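Local coordinates for Sn-glycerol-3-phosphate ABC transporter substrate-binding protein UspB (PDB 4MFI), which binds glycerophosphocholine as the substrate-binding subunit of a mycobacterial ABC transporter, probably delivering it to the membrane components for import, at residues A52-F64 against K325-F339. Residues are numbered along the deposited sequence; the frame is centred on the assembly and turned at random.
Sequences AERELIGRFQDRF and KFIAFVTNPTNTAYF
F329 O, whose ring packs against R59 and F60, is gripped from opposite faces of its plane by N335 ND2 at 2.9 Å and by N332 N, so N335 ties the end of helix 317-330 to the start of helix 333-343; N332, at the N-cap, accepts from N335 N through OD1. N335 OD1 takes the one direct hydrogen bond between the segments, from R59 NH1 at 3.0 Å, with the donor in the carbonyl plane and the oxygen in the guanidinium plane. R59 runs extended from CG to NE, which carries its guanidinium over one face of the Y338 ring, CZ 4.3 Å from the centroid in a cation-pi contact with planes 39° apart. One turn back, E55 OE2 accepts from R59 NE at 2.8 Å in a salt bridge, using its anti lone pair. L56 drops between V330, N335, Y338 and F339, its CD2 3.7 Å from N335 CB.

Farther along, the F326 edge meets the F60 face in a T-shaped stack, centroids 5.1 Å apart, while F60 turns its own edge toward the F329 face in an offset edge-to-face contact. With CG anti to the backbone N (chi1 180°), the F329 ring is sent across to the other helix as a knob among L56, R59, F60 and R63, and its CE1 lies over the R63 guanidinium. F60 and F326 also rest on V69 of strand 69-73, placing this packing against the sheet of one lobe of the periplasmic-binding-protein fold. Gripped at NE by a carboxylate, at NH1 by an amide and over one face by a ring, R59 has its guanidinium fixed in rotation, and E55 probably offsets its charge at this partly exposed margin of an aromatic and aliphatic interface.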
# COMPACT_ATOMS: atom_id res chain seq x y z
N ALA A 52 -19.14 -0.29 7.55
CA ALA A 52 -18.44 0.92 7.97
C ALA A 52 -18.71 2.06 6.99
O ALA A 52 -18.87 3.21 7.40
CB ALA A 52 -16.96 0.66 8.09
N GLU A 53 -18.76 1.74 5.70
CA GLU A 53 -19.05 2.75 4.69
C GLU A 53 -20.48 3.29 4.81
O GLU A 53 -20.70 4.49 4.67
CB GLU A 53 -18.79 2.19 3.29
CG GLU A 53 -17.32 1.86 3.05
CD GLU A 53 -17.04 1.33 1.67
OE1 GLU A 53 -17.83 0.50 1.17
OE2 GLU A 53 -16.01 1.75 1.07
N ARG A 54 -21.44 2.41 5.07
CA ARG A 54 -22.81 2.87 5.29
C ARG A 54 -22.91 3.78 6.52
O ARG A 54 -23.68 4.74 6.52
CB ARG A 54 -23.78 1.69 5.41
CG ARG A 54 -24.02 0.98 4.09
CD ARG A 54 -25.13 -0.05 4.21
NE ARG A 54 -24.84 -1.06 5.22
CZ ARG A 54 -24.21 -2.21 4.97
NH1 ARG A 54 -23.81 -2.50 3.74
NH2 ARG A 54 -23.99 -3.07 5.95
N GLU A 55 -22.13 3.49 7.55
CA GLU A 55 -22.10 4.33 8.74
C GLU A 55 -21.52 5.71 8.41
O GLU A 55 -22.06 6.73 8.84
CB GLU A 55 -21.31 3.66 9.87
CG GLU A 55 -20.99 4.58 11.06
CD GLU A 55 -22.21 5.06 11.82
OE1 GLU A 55 -23.27 4.41 11.75
OE2 GLU A 55 -22.09 6.11 12.50
N LEU A 56 -20.44 5.73 7.64
CA LEU A 56 -19.83 7.01 7.26
C LEU A 56 -20.78 7.83 6.38
O LEU A 56 -20.86 9.06 6.53
CB LEU A 56 -18.50 6.77 6.54
CG LEU A 56 -17.40 6.19 7.43
CD1 LEU A 56 -16.13 5.92 6.64
CD2 LEU A 56 -17.12 7.13 8.61
N ILE A 57 -21.51 7.16 5.50
CA ILE A 57 -22.51 7.83 4.66
C ILE A 57 -23.62 8.44 5.52
O ILE A 57 -24.07 9.56 5.27
CB ILE A 57 -23.09 6.87 3.61
CG1 ILE A 57 -22.07 6.62 2.49
CG2 ILE A 57 -24.39 7.42 3.01
CD1 ILE A 57 -22.45 5.49 1.56
N GLY A 58 -24.04 7.71 6.55
CA GLY A 58 -25.05 8.20 7.47
C GLY A 58 -24.57 9.45 8.19
O GLY A 58 -25.32 10.42 8.33
N ARG A 59 -23.32 9.42 8.64
CA ARG A 59 -22.73 10.59 9.30
C ARG A 59 -22.67 11.77 8.34
O ARG A 59 -22.95 12.91 8.73
CB ARG A 59 -21.33 10.27 9.83
CG ARG A 59 -21.29 9.18 10.90
CD ARG A 59 -19.86 8.83 11.29
NE ARG A 59 -19.83 7.80 12.33
CZ ARG A 59 -18.77 7.50 13.06
NH1 ARG A 59 -17.62 8.14 12.88
NH2 ARG A 59 -18.86 6.55 13.99
N PHE A 60 -22.32 11.50 7.09
CA PHE A 60 -22.24 12.55 6.08
C PHE A 60 -23.59 13.20 5.85
O PHE A 60 -23.72 14.44 5.83
CB PHE A 60 -21.68 12.00 4.77
CG PHE A 60 -21.68 12.99 3.65
CD1 PHE A 60 -20.72 13.97 3.58
CD2 PHE A 60 -22.65 12.93 2.65
CE1 PHE A 60 -20.71 14.89 2.54
CE2 PHE A 60 -22.65 13.84 1.61
CZ PHE A 60 -21.68 14.82 1.55
N GLN A 61 -24.62 12.37 5.68
CA GLN A 61 -25.96 12.87 5.41
C GLN A 61 -26.54 13.64 6.60
O GLN A 61 -27.36 14.54 6.41
CB GLN A 61 -26.87 11.72 4.98
CG GLN A 61 -26.46 11.15 3.62
CD GLN A 61 -27.31 9.98 3.17
OE1 GLN A 61 -27.27 9.60 2.00
NE2 GLN A 61 -28.07 9.39 4.08
N ASP A 62 -26.08 13.32 7.81
CA ASP A 62 -26.46 14.11 8.99
C ASP A 62 -25.86 15.52 8.94
O ASP A 62 -26.51 16.50 9.31
CB ASP A 62 -26.00 13.43 10.28
CG ASP A 62 -26.84 12.23 10.65
OD1 ASP A 62 -26.35 11.38 11.43
OD2 ASP A 62 -28.00 12.13 10.18
N ARG A 63 -24.61 15.61 8.48
CA ARG A 63 -23.88 16.86 8.45
C ARG A 63 -24.26 17.70 7.23
O ARG A 63 -24.26 18.93 7.29
CB ARG A 63 -22.37 16.57 8.43
CG ARG A 63 -21.48 17.80 8.52
CD ARG A 63 -21.58 18.49 9.88
NE ARG A 63 -21.21 17.61 10.98
CZ ARG A 63 -19.95 17.39 11.37
NH1 ARG A 63 -18.95 18.00 10.76
NH2 ARG A 63 -19.70 16.56 12.38
N PHE A 64 -24.57 17.02 6.13
CA PHE A 64 -24.95 17.68 4.88
C PHE A 64 -26.35 17.20 4.49
O PHE A 64 -26.50 16.37 3.59
CB PHE A 64 -23.96 17.32 3.77
CG PHE A 64 -22.56 17.87 3.98
CD1 PHE A 64 -21.64 17.20 4.76
CD2 PHE A 64 -22.17 19.06 3.37
CE1 PHE A 64 -20.35 17.70 4.94
CE2 PHE A 64 -20.89 19.56 3.54
CZ PHE A 64 -19.98 18.88 4.33
N LYS A 325 -16.68 17.35 -0.88
CA LYS A 325 -17.24 17.45 0.46
C LYS A 325 -17.38 16.06 1.08
O LYS A 325 -17.06 15.85 2.26
CB LYS A 325 -18.59 18.15 0.44
CG LYS A 325 -18.51 19.64 0.16
CD LYS A 325 -19.91 20.23 -0.03
CE LYS A 325 -19.86 21.73 -0.24
NZ LYS A 325 -21.21 22.28 -0.56
N PHE A 326 -17.86 15.11 0.29
CA PHE A 326 -17.98 13.74 0.77
C PHE A 326 -16.63 13.12 1.09
O PHE A 326 -16.43 12.57 2.18
CB PHE A 326 -18.72 12.86 -0.25
CG PHE A 326 -18.84 11.43 0.17
CD1 PHE A 326 -19.76 11.05 1.14
CD2 PHE A 326 -18.01 10.46 -0.39
CE1 PHE A 326 -19.86 9.73 1.54
CE2 PHE A 326 -18.11 9.13 0.00
CZ PHE A 326 -19.04 8.77 0.97
N ILE A 327 -15.70 13.21 0.14
CA ILE A 327 -14.37 12.62 0.32
C ILE A 327 -13.67 13.22 1.54
O ILE A 327 -13.11 12.48 2.34
CB ILE A 327 -13.50 12.82 -0.93
CG1 ILE A 327 -14.03 11.96 -2.08
CG2 ILE A 327 -12.06 12.46 -0.65
CD1 ILE A 327 -13.36 12.26 -3.40
N ALA A 328 -13.71 14.54 1.67
CA ALA A 328 -13.06 15.21 2.79
C ALA A 328 -13.71 14.82 4.11
O ALA A 328 -13.03 14.67 5.14
CB ALA A 328 -13.08 16.72 2.60
N PHE A 329 -15.02 14.65 4.11
CA PHE A 329 -15.72 14.30 5.34
C PHE A 329 -15.40 12.88 5.80
O PHE A 329 -15.07 12.67 6.97
CB PHE A 329 -17.24 14.47 5.18
CG PHE A 329 -18.01 14.12 6.41
CD1 PHE A 329 -18.18 15.05 7.43
CD2 PHE A 329 -18.54 12.85 6.57
CE1 PHE A 329 -18.88 14.71 8.58
CE2 PHE A 329 -19.24 12.51 7.71
CZ PHE A 329 -19.41 13.44 8.72
N VAL A 330 -15.48 11.91 4.90
CA VAL A 330 -15.28 10.53 5.31
C VAL A 330 -13.83 10.22 5.67
O VAL A 330 -13.54 9.20 6.29
CB VAL A 330 -15.85 9.50 4.30
CG1 VAL A 330 -17.33 9.75 4.08
CG2 VAL A 330 -15.07 9.53 2.98
N THR A 331 -12.92 11.12 5.28
CA THR A 331 -11.51 10.99 5.66
C THR A 331 -11.08 12.05 6.67
O THR A 331 -9.89 12.35 6.82
CB THR A 331 -10.56 11.03 4.43
OG1 THR A 331 -10.70 12.28 3.75
CG2 THR A 331 -10.87 9.87 3.47
N ASN A 332 -12.05 12.62 7.39
CA ASN A 332 -11.72 13.55 8.47
C ASN A 332 -11.14 12.77 9.67
O ASN A 332 -11.13 11.53 9.65
CB ASN A 332 -12.90 14.50 8.79
CG ASN A 332 -13.99 13.89 9.67
OD1 ASN A 332 -13.82 12.83 10.28
ND2 ASN A 332 -15.12 14.59 9.78
N PRO A 333 -10.60 13.47 10.68
CA PRO A 333 -9.89 12.70 11.71
C PRO A 333 -10.75 11.68 12.46
O PRO A 333 -10.31 10.54 12.64
CB PRO A 333 -9.39 13.79 12.66
CG PRO A 333 -9.20 14.98 11.78
CD PRO A 333 -10.33 14.91 10.79
N THR A 334 -11.95 12.07 12.86
CA THR A 334 -12.89 11.18 13.52
C THR A 334 -13.23 9.98 12.64
O THR A 334 -13.25 8.82 13.08
CB THR A 334 -14.21 11.93 13.83
OG1 THR A 334 -13.95 12.96 14.79
CG2 THR A 334 -15.26 10.99 14.38
N ASN A 335 -13.49 10.26 11.37
CA ASN A 335 -14.02 9.23 10.49
C ASN A 335 -12.96 8.26 9.98
O ASN A 335 -13.24 7.07 9.82
CB ASN A 335 -14.81 9.87 9.35
CG ASN A 335 -16.09 10.49 9.83
OD1 ASN A 335 -16.65 10.06 10.84
ND2 ASN A 335 -16.56 11.52 9.14
N THR A 336 -11.75 8.75 9.73
CA THR A 336 -10.69 7.83 9.34
C THR A 336 -10.29 6.95 10.53
O THR A 336 -9.96 5.78 10.36
CB THR A 336 -9.46 8.55 8.72
OG1 THR A 336 -8.60 7.58 8.12
CG2 THR A 336 -8.68 9.34 9.77
N ALA A 337 -10.35 7.50 11.74
CA ALA A 337 -10.11 6.70 12.94
C ALA A 337 -11.14 5.57 13.04
O ALA A 337 -10.78 4.41 13.26
CB ALA A 337 -10.15 7.57 14.19
N TYR A 338 -12.41 5.92 12.85
CA TYR A 338 -13.48 4.93 12.85
C TYR A 338 -13.27 3.86 11.77
O TYR A 338 -13.37 2.65 12.06
CB TYR A 338 -14.85 5.60 12.66
CG TYR A 338 -15.96 4.62 12.41
CD1 TYR A 338 -16.51 3.88 13.45
CD2 TYR A 338 -16.45 4.41 11.13
CE1 TYR A 338 -17.53 2.97 13.22
CE2 TYR A 338 -17.46 3.51 10.88
CZ TYR A 338 -18.00 2.79 11.92
OH TYR A 338 -19.00 1.89 11.67
N PHE A 339 -12.98 4.29 10.55
CA PHE A 339 -12.76 3.36 9.45
C PHE A 339 -11.62 2.40 9.78
O PHE A 339 -11.72 1.19 9.55
CB PHE A 339 -12.47 4.13 8.16
CG PHE A 339 -12.48 3.27 6.92
CD1 PHE A 339 -13.68 2.82 6.38
CD2 PHE A 339 -11.30 2.95 6.28
CE1 PHE A 339 -13.70 2.04 5.24
CE2 PHE A 339 -11.31 2.17 5.13
CZ PHE A 339 -12.52 1.71 4.61
O HOH W 1 -17.05 14.53 12.01